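Local coordinates for protein reducing end xylose-releasing exo-oligoxylanase (Bacillus halodurans, PDB 1WU4) that hydrolyses xylooligosaccharides of three or more units with inversion of anomeric configuration, releasing xylose from the reducing end, at residues Tyr74-Ala79 / Glu131-Ala136; Met78-Asp83 / Phe138-Arg143; Gly57-Thr62 / Asp89-Trp94; Asp66-Gly71 / Phe110-Gln115. The protein carries 1 engineered substitution. One frame throughout, in Å; residues are numbered along the deposited sequence.

Contact 1 of 4, residues Tyr74-Ala79 / Glu131-Ala136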
loop_
_atom_site.group_PDB
_atom_site.type_symbol
_atom_site.label_atom_id
_atom_site.label_comp_id
_atom_site.label_asym_id
_atom_site.label_seq_id
_atom_site.Cartn_x
_atom_site.Cartn_y
_atom_site.Cartn_z
ATOM N N TYR A 74 -3.652 6.151 1.285
ATOM C CA TYR A 74 -3.827 5.139 2.325
ATOM C C TYR A 74 -5.061 5.504 3.148
ATOM O O TYR A 74 -5.893 4.651 3.454
ATOM C CB TYR A 74 -2.630 5.101 3.282
ATOM C CG TYR A 74 -1.388 4.370 2.811
ATOM C CD1 TYR A 74 -1.375 3.616 1.635
ATOM C CD2 TYR A 74 -0.219 4.425 3.569
ATOM C CE1 TYR A 74 -0.216 2.935 1.231
ATOM C CE2 TYR A 74 0.933 3.752 3.178
ATOM C CZ TYR A 74 0.931 3.011 2.012
ATOM O OH TYR A 74 2.085 2.353 1.641
ATOM N N GLY A 75 -5.153 6.783 3.517
ATOM C CA GLY A 75 -6.272 7.260 4.314
ATOM C C GLY A 75 -7.610 7.019 3.651
ATOM O O GLY A 75 -8.579 6.635 4.304
ATOM N N MET A 76 -7.671 7.259 2.347
ATOM C CA MET A 76 -8.900 7.032 1.606
ATOM C C MET A 76 -9.228 5.539 1.599
ATOM O O MET A 76 -10.379 5.155 1.782
ATOM C CB MET A 76 -8.762 7.574 0.181
ATOM C CG MET A 76 -8.899 9.090 0.123
ATOM S SD MET A 76 -8.341 9.816 -1.424
ATOM C CE MET A 76 -9.469 9.060 -2.588
ATOM N N MET A 77 -8.219 4.694 1.408
ATOM C CA MET A 77 -8.463 3.256 1.411
ATOM C C MET A 77 -8.967 2.815 2.788
ATOM O O MET A 77 -9.904 2.023 2.892
ATOM C CB MET A 77 -7.189 2.487 1.050
ATOM C CG MET A 77 -7.380 0.970 0.989
ATOM S SD MET A 77 -8.665 0.441 -0.168
ATOM C CE MET A 77 -7.748 0.439 -1.703
ATOM N N MET A 78 -8.346 3.330 3.843
ATOM C CA MET A 78 -8.758 2.989 5.200
ATOM C C MET A 78 -10.197 3.434 5.447
ATOM O O MET A 78 -11.012 2.680 5.985
ATOM C CB MET A 78 -7.833 3.664 6.214
ATOM C CG MET A 78 -6.395 3.171 6.155
ATOM S SD MET A 78 -5.243 4.290 6.982
ATOM C CE MET A 78 -3.699 3.371 6.823
ATOM N N ALA A 79 -10.505 4.667 5.053
ATOM C CA ALA A 79 -11.843 5.212 5.246
ATOM C C ALA A 79 -12.932 4.417 4.534
ATOM O O ALA A 79 -13.988 4.157 5.113
ATOM C CB ALA A 79 -11.884 6.671 4.804
ATOM N N GLU A 131 -2.025 4.582 -7.570
ATOM C CA GLU A 131 -2.726 3.307 -7.627
ATOM C C GLU A 131 -3.661 3.086 -6.442
ATOM O O GLU A 131 -4.721 2.481 -6.599
ATOM C CB GLU A 131 -1.740 2.141 -7.789
ATOM C CG GLU A 131 -0.714 1.985 -6.691
ATOM C CD GLU A 131 0.326 0.926 -7.021
ATOM O OE1 GLU A 131 0.072 0.085 -7.909
ATOM O OE2 GLU A 131 1.399 0.929 -6.383
ATOM N N TYR A 132 -3.292 3.579 -5.260
ATOM C CA TYR A 132 -4.178 3.447 -4.106
ATOM C C TYR A 132 -5.368 4.397 -4.281
ATOM O O TYR A 132 -6.494 4.041 -3.938
ATOM C CB TYR A 132 -3.440 3.754 -2.797
ATOM C CG TYR A 132 -2.946 2.522 -2.065
ATOM C CD1 TYR A 132 -3.718 1.920 -1.071
ATOM C CD2 TYR A 132 -1.709 1.952 -2.372
ATOM C CE1 TYR A 132 -3.266 0.780 -0.397
ATOM C CE2 TYR A 132 -1.252 0.816 -1.709
ATOM C CZ TYR A 132 -2.035 0.238 -0.724
ATOM O OH TYR A 132 -1.588 -0.886 -0.067
ATOM N N PHE A 133 -5.130 5.597 -4.817
ATOM C CA PHE A 133 -6.235 6.536 -5.046
ATOM C C PHE A 133 -7.271 5.869 -5.949
ATOM O O PHE A 133 -8.466 5.871 -5.657
ATOM C CB PHE A 133 -5.765 7.820 -5.756
ATOM C CG PHE A 133 -5.061 8.813 -4.867
ATOM C CD1 PHE A 133 -5.570 9.150 -3.618
ATOM C CD2 PHE A 133 -3.908 9.451 -5.314
ATOM C CE1 PHE A 133 -4.936 10.113 -2.825
ATOM C CE2 PHE A 133 -3.271 10.413 -4.531
ATOM C CZ PHE A 133 -3.785 10.743 -3.286
ATOM N N ALA A 134 -6.799 5.301 -7.055
ATOM C CA ALA A 134 -7.685 4.660 -8.016
ATOM C C ALA A 134 -8.535 3.549 -7.419
ATOM O O ALA A 134 -9.752 3.538 -7.598
ATOM C CB ALA A 134 -6.880 4.132 -9.198
ATOM N N LEU A 135 -7.919 2.610 -6.703
ATOM C CA LEU A 135 -8.724 1.534 -6.139
ATOM C C LEU A 135 -9.659 2.037 -5.044
ATOM O O LEU A 135 -10.807 1.600 -4.963
ATOM C CB LEU A 135 -7.850 0.391 -5.604
ATOM C CG LEU A 135 -8.668 -0.869 -5.266
ATOM C CD1 LEU A 135 -9.398 -1.364 -6.511
ATOM C CD2 LEU A 135 -7.760 -1.959 -4.728
ATOM N N ALA A 136 -9.178 2.956 -4.209
ATOM C CA ALA A 136 -10.010 3.503 -3.140
ATOM C C ALA A 136 -11.237 4.187 -3.744
ATOM O O ALA A 136 -12.345 4.070 -3.218
ATOM C CB ALA A 136 -9.213 4.494 -2.299
#

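Contact 2 of 4, residues Met78-Asp83 / Phe138-Arg143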
loop_
_atom_site.group_PDB
_atom_site.type_symbol
_atom_site.label_atom_id
_atom_site.label_comp_id
_atom_site.label_asym_id
_atom_site.label_seq_id
_atom_site.Cartn_x
_atom_site.Cartn_y
_atom_site.Cartn_z
ATOM N N MET A 78 -8.346 3.330 3.843
ATOM C CA MET A 78 -8.758 2.989 5.200
ATOM C C MET A 78 -10.197 3.434 5.447
ATOM O O MET A 78 -11.012 2.680 5.985
ATOM C CB MET A 78 -7.833 3.664 6.214
ATOM C CG MET A 78 -6.395 3.171 6.155
ATOM S SD MET A 78 -5.243 4.290 6.982
ATOM C CE MET A 78 -3.699 3.371 6.823
ATOM N N ALA A 79 -10.505 4.667 5.053
ATOM C CA ALA A 79 -11.843 5.212 5.246
ATOM C C ALA A 79 -12.932 4.417 4.534
ATOM O O ALA A 79 -13.988 4.157 5.113
ATOM C CB ALA A 79 -11.884 6.671 4.804
ATOM N N VAL A 80 -12.696 4.023 3.285
ATOM C CA VAL A 80 -13.722 3.264 2.583
ATOM C C VAL A 80 -13.867 1.864 3.188
ATOM O O VAL A 80 -14.973 1.333 3.249
ATOM C CB VAL A 80 -13.451 3.193 1.051
ATOM C CG1 VAL A 80 -12.198 2.389 0.754
ATOM C CG2 VAL A 80 -14.667 2.614 0.345
ATOM N N GLN A 81 -12.767 1.278 3.656
ATOM C CA GLN A 81 -12.845 -0.039 4.287
ATOM C C GLN A 81 -13.662 0.059 5.579
ATOM O O GLN A 81 -14.355 -0.885 5.962
ATOM C CB GLN A 81 -11.448 -0.575 4.622
ATOM C CG GLN A 81 -10.604 -0.998 3.423
ATOM C CD GLN A 81 -11.253 -2.099 2.603
ATOM O OE1 GLN A 81 -12.048 -2.888 3.118
ATOM N NE2 GLN A 81 -10.903 -2.167 1.323
ATOM N N MET A 82 -13.582 1.213 6.238
ATOM C CA MET A 82 -14.294 1.445 7.495
ATOM C C MET A 82 -15.681 2.058 7.303
ATOM O O MET A 82 -16.373 2.367 8.276
ATOM C CB MET A 82 -13.463 2.355 8.405
ATOM C CG MET A 82 -12.145 1.753 8.868
ATOM S SD MET A 82 -12.361 0.283 9.888
ATOM C CE MET A 82 -13.043 1.005 11.369
ATOM N N ASP A 83 -16.083 2.232 6.050
ATOM C CA ASP A 83 -17.383 2.808 5.728
ATOM C C ASP A 83 -17.544 4.204 6.326
ATOM O O ASP A 83 -18.557 4.512 6.954
ATOM C CB ASP A 83 -18.508 1.886 6.219
ATOM C CG ASP A 83 -19.854 2.235 5.611
ATOM O OD1 ASP A 83 -19.877 2.707 4.455
ATOM O OD2 ASP A 83 -20.889 2.021 6.278
ATOM N N PHE A 138 -12.636 3.463 -6.682
ATOM C CA PHE A 138 -13.548 2.452 -7.214
ATOM C C PHE A 138 -14.365 1.886 -6.053
ATOM O O PHE A 138 -15.573 1.698 -6.168
ATOM C CB PHE A 138 -12.797 1.299 -7.897
ATOM C CG PHE A 138 -12.361 1.591 -9.310
ATOM C CD1 PHE A 138 -13.277 2.021 -10.270
ATOM C CD2 PHE A 138 -11.038 1.397 -9.693
ATOM C CE1 PHE A 138 -12.877 2.252 -11.586
ATOM C CE2 PHE A 138 -10.629 1.625 -11.006
ATOM C CZ PHE A 138 -11.551 2.054 -11.955
ATOM N N PHE A 139 -13.702 1.607 -4.933
ATOM C CA PHE A 139 -14.405 1.071 -3.770
ATOM C C PHE A 139 -15.446 2.068 -3.257
ATOM O O PHE A 139 -16.553 1.677 -2.883
ATOM C CB PHE A 139 -13.423 0.727 -2.642
ATOM C CG PHE A 139 -12.590 -0.510 -2.897
ATOM C CD1 PHE A 139 -12.883 -1.385 -3.940
ATOM C CD2 PHE A 139 -11.525 -0.813 -2.054
ATOM C CE1 PHE A 139 -12.123 -2.546 -4.134
ATOM C CE2 PHE A 139 -10.763 -1.967 -2.238
ATOM C CZ PHE A 139 -11.063 -2.836 -3.279
ATOM N N ALA A 140 -15.094 3.352 -3.245
ATOM C CA ALA A 140 -16.019 4.386 -2.788
ATOM C C ALA A 140 -17.255 4.402 -3.687
ATOM O O ALA A 140 -18.387 4.477 -3.212
ATOM C CB ALA A 140 -15.334 5.746 -2.814
ATOM N N SER A 141 -17.032 4.340 -4.994
ATOM C CA SER A 141 -18.133 4.334 -5.946
ATOM C C SER A 141 -19.058 3.151 -5.685
ATOM O O SER A 141 -20.282 3.285 -5.696
ATOM C CB SER A 141 -17.593 4.246 -7.374
ATOM O OG SER A 141 -18.653 4.160 -8.317
ATOM N N HIS A 142 -18.463 1.989 -5.445
ATOM C CA HIS A 142 -19.233 0.775 -5.215
ATOM C C HIS A 142 -19.997 0.750 -3.895
ATOM O O HIS A 142 -21.109 0.223 -3.830
ATOM C CB HIS A 142 -18.303 -0.434 -5.332
ATOM C CG HIS A 142 -17.611 -0.519 -6.657
ATOM N ND1 HIS A 142 -16.535 -1.350 -6.889
ATOM C CD2 HIS A 142 -17.833 0.141 -7.818
ATOM C CE1 HIS A 142 -16.123 -1.194 -8.134
ATOM N NE2 HIS A 142 -16.893 -0.295 -8.720
ATOM N N ARG A 143 -19.422 1.327 -2.844
ATOM C CA ARG A 143 -20.098 1.342 -1.552
ATOM C C ARG A 143 -21.125 2.458 -1.418
ATOM O O ARG A 143 -22.207 2.248 -0.866
ATOM C CB ARG A 143 -19.096 1.502 -0.402
ATOM C CG ARG A 143 -18.099 0.374 -0.233
ATOM C CD ARG A 143 -17.573 0.324 1.204
ATOM N NE ARG A 143 -18.590 -0.183 2.125
ATOM C CZ ARG A 143 -18.367 -0.498 3.399
ATOM N NH1 ARG A 143 -17.159 -0.356 3.927
ATOM N NH2 ARG A 143 -19.354 -0.975 4.145
HETATM O O HOH W 1 -17.435 -1.637 6.615
#

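Contact 3 of 4, residues Gly57-Thr62 / Asp89-Trp94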
loop_
_atom_site.group_PDB
_atom_site.type_symbol
_atom_site.label_atom_id
_atom_site.label_comp_id
_atom_site.label_asym_id
_atom_site.label_seq_id
_atom_site.Cartn_x
_atom_site.Cartn_y
_atom_site.Cartn_z
ATOM N N GLY A 57 -9.570 17.474 5.147
ATOM C CA GLY A 57 -8.871 16.625 6.090
ATOM C C GLY A 57 -7.648 16.023 5.428
ATOM O O GLY A 57 -7.570 15.971 4.200
ATOM N N TYR A 58 -6.688 15.574 6.228
ATOM C CA TYR A 58 -5.482 14.983 5.671
ATOM C C TYR A 58 -4.751 14.092 6.657
ATOM O O TYR A 58 -4.989 14.153 7.864
ATOM C CB TYR A 58 -4.530 16.088 5.186
ATOM C CG TYR A 58 -4.078 17.060 6.264
ATOM C CD1 TYR A 58 -3.152 16.681 7.237
ATOM C CD2 TYR A 58 -4.576 18.364 6.306
ATOM C CE1 TYR A 58 -2.730 17.577 8.224
ATOM C CE2 TYR A 58 -4.163 19.265 7.289
ATOM C CZ TYR A 58 -3.241 18.864 8.242
ATOM O OH TYR A 58 -2.827 19.751 9.212
ATOM N N LEU A 59 -3.885 13.235 6.130
ATOM C CA LEU A 59 -3.064 12.386 6.975
ATOM C C LEU A 59 -1.713 13.069 6.967
ATOM O O LEU A 59 -1.178 13.404 5.908
ATOM C CB LEU A 59 -2.941 10.963 6.424
ATOM C CG LEU A 59 -3.983 9.990 6.981
ATOM C CD1 LEU A 59 -5.334 10.293 6.362
ATOM C CD2 LEU A 59 -3.571 8.554 6.688
ATOM N N LEU A 60 -1.171 13.295 8.153
ATOM C CA LEU A 60 0.103 13.974 8.274
ATOM C C LEU A 60 1.267 13.029 8.494
ATOM O O LEU A 60 1.208 12.155 9.362
ATOM C CB LEU A 60 0.042 14.966 9.439
ATOM C CG LEU A 60 1.300 15.779 9.744
ATOM C CD1 LEU A 60 1.515 16.820 8.654
ATOM C CD2 LEU A 60 1.151 16.456 11.101
ATOM N N ASP A 61 2.315 13.181 7.689
ATOM C CA ASP A 61 3.505 12.375 7.891
ATOM C C ASP A 61 4.092 13.128 9.072
ATOM O O ASP A 61 4.829 14.102 8.904
ATOM C CB ASP A 61 4.461 12.453 6.702
ATOM C CG ASP A 61 5.726 11.643 6.924
ATOM O OD1 ASP A 61 6.257 11.678 8.055
ATOM O OD2 ASP A 61 6.193 10.980 5.976
ATOM N N THR A 62 3.719 12.694 10.268
ATOM C CA THR A 62 4.156 13.332 11.501
ATOM C C THR A 62 5.660 13.565 11.608
ATOM O O THR A 62 6.099 14.544 12.212
ATOM C CB THR A 62 3.683 12.514 12.714
ATOM O OG1 THR A 62 4.134 11.161 12.582
ATOM C CG2 THR A 62 2.162 12.520 12.797
ATOM N N ASP A 89 -14.216 11.652 1.894
ATOM C CA ASP A 89 -14.435 12.881 1.136
ATOM C C ASP A 89 -13.564 14.046 1.595
ATOM O O ASP A 89 -13.104 14.836 0.775
ATOM C CB ASP A 89 -15.915 13.272 1.193
ATOM C CG ASP A 89 -16.787 12.364 0.345
ATOM O OD1 ASP A 89 -18.031 12.464 0.439
ATOM O OD2 ASP A 89 -16.229 11.551 -0.426
ATOM N N ARG A 90 -13.340 14.158 2.900
ATOM C CA ARG A 90 -12.499 15.230 3.417
ATOM C C ARG A 90 -11.080 15.088 2.862
ATOM O O ARG A 90 -10.468 16.066 2.431
ATOM C CB ARG A 90 -12.463 15.196 4.948
ATOM C CG ARG A 90 -13.673 15.833 5.629
ATOM C CD ARG A 90 -13.615 15.609 7.136
ATOM N NE ARG A 90 -14.713 16.252 7.857
ATOM C CZ ARG A 90 -14.740 17.537 8.196
ATOM N NH1 ARG A 90 -13.727 18.334 7.883
ATOM N NH2 ARG A 90 -15.781 18.024 8.859
ATOM N N ILE A 91 -10.565 13.861 2.864
ATOM C CA ILE A 91 -9.219 13.592 2.368
ATOM C C ILE A 91 -9.118 13.772 0.852
ATOM O O ILE A 91 -8.190 14.413 0.354
ATOM C CB ILE A 91 -8.778 12.153 2.733
ATOM C CG1 ILE A 91 -8.691 12.005 4.256
ATOM C CG2 ILE A 91 -7.433 11.837 2.088
ATOM C CD1 ILE A 91 -8.450 10.578 4.723
ATOM N N TRP A 92 -10.071 13.203 0.121
ATOM C CA TRP A 92 -10.071 13.305 -1.334
ATOM C C TRP A 92 -10.215 14.765 -1.768
ATOM O O TRP A 92 -9.586 15.202 -2.728
ATOM C CB TRP A 92 -11.209 12.453 -1.903
ATOM C CG TRP A 92 -11.352 12.493 -3.398
ATOM C CD1 TRP A 92 -12.510 12.690 -4.093
ATOM C CD2 TRP A 92 -10.322 12.299 -4.382
ATOM N NE1 TRP A 92 -12.269 12.629 -5.444
ATOM C CE2 TRP A 92 -10.937 12.390 -5.650
ATOM C CE3 TRP A 92 -8.943 12.054 -4.316
ATOM C CZ2 TRP A 92 -10.222 12.248 -6.846
ATOM C CZ3 TRP A 92 -8.230 11.912 -5.509
ATOM C CH2 TRP A 92 -8.876 12.011 -6.756
ATOM N N ASN A 93 -11.037 15.522 -1.047
ATOM C CA ASN A 93 -11.235 16.929 -1.369
ATOM C C ASN A 93 -9.920 17.697 -1.204
ATOM O O ASN A 93 -9.551 18.498 -2.064
ATOM C CB ASN A 93 -12.325 17.523 -0.471
ATOM C CG ASN A 93 -12.747 18.912 -0.909
ATOM O OD1 ASN A 93 -12.902 19.180 -2.102
ATOM N ND2 ASN A 93 -12.950 19.802 0.058
ATOM N N TRP A 94 -9.209 17.442 -0.108
ATOM C CA TRP A 94 -7.934 18.109 0.147
ATOM C C TRP A 94 -6.947 17.732 -0.955
ATOM O O TRP A 94 -6.202 18.571 -1.462
ATOM C CB TRP A 94 -7.367 17.669 1.500
ATOM C CG TRP A 94 -6.340 18.601 2.100
ATOM C CD1 TRP A 94 -6.567 19.563 3.046
ATOM C CD2 TRP A 94 -4.929 18.629 1.835
ATOM N NE1 TRP A 94 -5.388 20.179 3.391
ATOM C CE2 TRP A 94 -4.367 19.628 2.664
ATOM C CE3 TRP A 94 -4.082 17.906 0.979
ATOM C CZ2 TRP A 94 -2.999 19.923 2.664
ATOM C CZ3 TRP A 94 -2.718 18.201 0.980
ATOM C CH2 TRP A 94 -2.192 19.202 1.821
#

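Contact 4 of 4, residues Asp66-Gly71 / Phe110-Gln115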
loop_
_atom_site.group_PDB
_atom_site.type_symbol
_atom_site.label_atom_id
_atom_site.label_comp_id
_atom_site.label_asym_id
_atom_site.label_seq_id
_atom_site.Cartn_x
_atom_site.Cartn_y
_atom_site.Cartn_z
ATOM N N ASP A 66 4.801 16.858 6.639
ATOM C CA ASP A 66 4.208 17.123 5.339
ATOM C C ASP A 66 3.071 16.144 5.070
ATOM O O ASP A 66 2.829 15.222 5.855
ATOM C CB ASP A 66 5.270 17.060 4.226
ATOM C CG ASP A 66 5.835 15.665 4.012
ATOM O OD1 ASP A 66 5.572 14.764 4.834
ATOM O OD2 ASP A 66 6.562 15.474 3.011
ATOM N N VAL A 67 2.357 16.376 3.977
ATOM C CA VAL A 67 1.235 15.534 3.579
ATOM C C VAL A 67 1.656 14.864 2.279
ATOM O O VAL A 67 1.997 15.540 1.309
ATOM C CB VAL A 67 -0.034 16.386 3.350
ATOM C CG1 VAL A 67 -1.190 15.504 2.917
ATOM C CG2 VAL A 67 -0.391 17.142 4.626
ATOM N N ARG A 68 1.639 13.537 2.259
ATOM C CA ARG A 68 2.063 12.795 1.080
ATOM C C ARG A 68 0.939 12.022 0.414
ATOM O O ARG A 68 -0.005 11.597 1.075
ATOM C CB ARG A 68 3.201 11.851 1.470
ATOM C CG ARG A 68 4.335 12.601 2.143
ATOM C CD ARG A 68 5.529 11.737 2.481
ATOM N NE ARG A 68 6.622 12.581 2.954
ATOM C CZ ARG A 68 7.879 12.179 3.103
ATOM N NH1 ARG A 68 8.221 10.930 2.820
ATOM N NH2 ARG A 68 8.799 13.039 3.519
ATOM N N THR A 69 1.037 11.847 -0.902
ATOM C CA THR A 69 -0.002 11.114 -1.615
ATOM C C THR A 69 -0.080 9.679 -1.103
ATOM O O THR A 69 -1.139 9.063 -1.136
ATOM C CB THR A 69 0.218 11.142 -3.148
ATOM O OG1 THR A 69 1.560 10.752 -3.461
ATOM C CG2 THR A 69 -0.040 12.545 -3.683
ATOM N N GLU A 70 1.041 9.157 -0.617
ATOM C CA GLU A 70 1.065 7.811 -0.050
ATOM C C GLU A 70 0.077 7.772 1.121
ATOM O O GLU A 70 -0.771 6.884 1.208
ATOM C CB GLU A 70 2.474 7.490 0.457
ATOM C CG GLU A 70 2.576 6.254 1.345
ATOM C CD GLU A 70 3.857 6.238 2.163
ATOM O OE1 GLU A 70 4.071 7.184 2.952
ATOM O OE2 GLU A 70 4.648 5.285 2.020
ATOM N N GLY A 71 0.191 8.754 2.013
ATOM C CA GLY A 71 -0.680 8.819 3.176
ATOM C C GLY A 71 -2.125 9.162 2.865
ATOM O O GLY A 71 -3.048 8.606 3.464
ATOM N N PHE A 110 -0.648 13.633 -9.108
ATOM C CA PHE A 110 -0.721 14.335 -7.828
ATOM C C PHE A 110 0.656 14.602 -7.224
ATOM O O PHE A 110 1.479 13.695 -7.113
ATOM C CB PHE A 110 -1.563 13.508 -6.852
ATOM C CG PHE A 110 -2.984 13.303 -7.302
ATOM C CD1 PHE A 110 -3.998 14.142 -6.848
ATOM C CD2 PHE A 110 -3.304 12.297 -8.209
ATOM C CE1 PHE A 110 -5.310 13.985 -7.293
ATOM C CE2 PHE A 110 -4.613 12.133 -8.661
ATOM C CZ PHE A 110 -5.617 12.979 -8.201
ATOM N N ALA A 111 0.903 15.853 -6.836
ATOM C CA ALA A 111 2.180 16.227 -6.228
ATOM C C ALA A 111 2.373 15.309 -5.025
ATOM O O ALA A 111 1.508 15.237 -4.153
ATOM C CB ALA A 111 2.146 17.687 -5.792
ATOM N N TRP A 112 3.510 14.622 -4.965
ATOM C CA TRP A 112 3.735 13.654 -3.896
ATOM C C TRP A 112 3.824 14.182 -2.472
ATOM O O TRP A 112 3.447 13.480 -1.527
ATOM C CB TRP A 112 4.978 12.801 -4.198
ATOM C CG TRP A 112 6.283 13.406 -3.782
ATOM C CD1 TRP A 112 7.033 14.312 -4.475
ATOM C CD2 TRP A 112 6.993 13.140 -2.568
ATOM N NE1 TRP A 112 8.172 14.624 -3.768
ATOM C CE2 TRP A 112 8.171 13.918 -2.593
ATOM C CE3 TRP A 112 6.747 12.317 -1.461
ATOM C CZ2 TRP A 112 9.105 13.898 -1.550
ATOM C CZ3 TRP A 112 7.675 12.298 -0.423
ATOM C CH2 TRP A 112 8.840 13.083 -0.477
ATOM N N SER A 113 4.313 15.407 -2.317
ATOM C CA SER A 113 4.466 16.005 -0.996
ATOM C C SER A 113 4.002 17.453 -0.951
ATOM O O SER A 113 4.405 18.266 -1.780
ATOM C CB SER A 113 5.931 15.934 -0.559
ATOM O OG SER A 113 6.146 16.661 0.639
ATOM N N CYS A 114 3.149 17.755 0.021
ATOM C CA CYS A 114 2.632 19.104 0.219
ATOM C C CYS A 114 2.797 19.492 1.677
ATOM O O CYS A 114 2.903 18.634 2.552
ATOM C CB CYS A 114 1.144 19.176 -0.119
ATOM S SG CYS A 114 0.741 19.121 -1.865
ATOM N N GLN A 115 2.823 20.793 1.935
ATOM C CA GLN A 115 2.921 21.279 3.300
ATOM C C GLN A 115 1.505 21.215 3.859
ATOM O O GLN A 115 0.536 21.111 3.104
ATOM C CB GLN A 115 3.431 22.722 3.325
ATOM C CG GLN A 115 4.912 22.861 3.016
ATOM C CD GLN A 115 5.781 22.077 3.984
ATOM O OE1 GLN A 115 5.837 20.847 3.935
ATOM N NE2 GLN A 115 6.459 22.789 4.877
HETATM O O HOH W 2 1.516 11.008 -6.265
HETATM O O HOH W 3 3.709 10.011 -1.632
#

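Contact 1 of 4, residues Tyr74-Ala79 / Glu131-Ala136
Y74 presents the edge of its ring to the face of Y132, a T-shaped pair joining two neighbouring helices of the (alpha/alpha)6 barrel of this family 8 glycoside hydrolase. The ring planes stand 76° apart, and CE1 of Y74 sits over the middle of the Y132 ring, 3.8 Å from its CE2. Beside this pair, CB of M77 lies at the edge of the Y132 ring, while CE of M77 reaches the other helix between L135 and A136, 3.9 Å from CD2 of L135. The side chain gets there because CG is anti to the backbone N (chi1 -178°) and the chain then bends twice, a flexibility that suits methionine to reach between L135 and A136. M76 takes the other rotamer, with CG beside the backbone N, and makes a Met-aromatic contact at the rim of F133: its SD is 3.6 Å from CD1 of F133. The segment axes run nearly parallel, 24° apart, and approach to 8.6 Å; the small A136 lets the backbones close in, its CA lying 4.8 Å from CA of M77. Farther out, F203 meets Y132 edge-to-face, and R266 hydrogen-bonds the hydroxyl of Y74, close to E70, the probable proton donor. Between the helices themselves the methyl of A136 fits against M76, its CB 4.0 Å from CB of M76.

Contact 2 of 4, residues Met78-Asp83 / Phe138-Arg143
V80 and A140 bring the two backbones nearest, their CA atoms 5.9 Å apart, just before the first helix ends with D83 at positive phi. V80 packs its CG2 methyl on the backbone of F139 and A140, 3.7 Å from CB of F139, a place for a compact branched side chain. The longer R143 crosses to the helix end, where its NH1 donates to O of V80 (2.8 Å), meeting that oxygen 18° out of the guanidinium plane. The same carbonyl accepts from N of D83, so two donors grip it, and a water joins NH1 of R143 to O of Q81. The carboxylate of D83 stacks over one guanidinium face, planes 18° apart; the ion pair is long, OD1 to NH2 of R143 3.7 Å, and purely electrostatic, since OD1 lies over that face and no N-H points at it. W144 hydrogen-bonds OD1 separately, and W379 adds a cation-pi contact to R143. Arginine thus gives a second donor to a helix end closed by a Schellman motif, where helices 69-81 and 127-144 of the barrel adjoin.

Contact 3 of 4, residues Gly57-Thr62 / Asp89-Trp94
Y58 has its CG between the backbone N and the carbonyl carbon (chi1 60°), and W94 has its own anti to the backbone N; together these torsions lay the tyrosine over one face of the indole. CB of Y58 stands almost on the normal of the five-membered ring, 4.2 Å from its centroid, a CH-pi contact, and CD2 of Y58 comes 3.5 Å from NE1 of W94. The rings themselves are inclined at 58°, so the pair is oblique. A broad indole suits this position because it can receive both CB and CD2 of the tyrosine. The strand, part of a two-stranded antiparallel hairpin with 49-52, passes almost at right angles (86°) across helix 85-99 of the (alpha/alpha)6 barrel, its axis 6.3 Å from that of the helix segment. G57 is at the crossing, its CA 4.7 Å from CA of R90; the absence of a side chain suits so close a passage beside CB of R90. Its carbonyl oxygen is turned to the helix and receives a CA-H...O contact from I91, 3.4 Å from CA. R90 itself leads away, its guanidinium bonded to the carbonyls of L56 and G53. Farther along the strand, L59 and I91 meet through their terminal methyls, CD1 to CD1 3.5 Å, where I91 also packs on M76 of helix 69-81.

Contact 4 of 4, residues Asp66-Gly71 / Phe110-Gln115
R68 runs along W112, both side chains pointing the same way. Its CB lies 3.4 Å from O of W112, which CG still faces; CD then reaches CZ3 of the indole, and NE and CZ both lie against CZ3 of W112, each 3.5 Å from it. The indole edge thus comes under one guanidinium face, planes 71° apart. NE donates to OD2 of D66 (2.9 Å) on its syn side, forming a salt bridge; at the tip, NH1 stays near CZ3 while NH2 bonds OD2 weakly. OG of S113 donates to the same OD2 from the anti side, 2.7 Å away; N121 in turn holds that hydroxyl. V67 and C114 form an antiparallel hydrogen-bonded pair, N of V67 to O of C114 2.7 Å, and N of T69 bonds O of W112 where helix 69-81 starts. Compact, branched T69 presses CG2 on CB of F110. Paired charges and strand bonds therefore probably fix the start of the helix that carries E70, the likely proton donor, whose carboxylate is bridged to R266.

Helix 69-81 runs through the set: contact 4 holds its beginning, contact 1 its middle and contact 2 its end, the latter two against the same helix, 127-144. Contacts 1, 3 and 4 are buried, contact 1 nearest the centre of the chain and joined by apolar and aromatic packing, whereas contact 2, 8 Å from it between centres, is only partly buried and turns to an arginine, a carboxylate and water. Contact 3 joins strand 56-59 to the next helix, 85-99, which packs beside helix 69-81 through W92 on M76. Contacts 3 and 4 meet through D61 and D66, but contact 3 relies on rings and a close glycine, contact 4 on strand bonds and a carboxylate shared by R68 and S113.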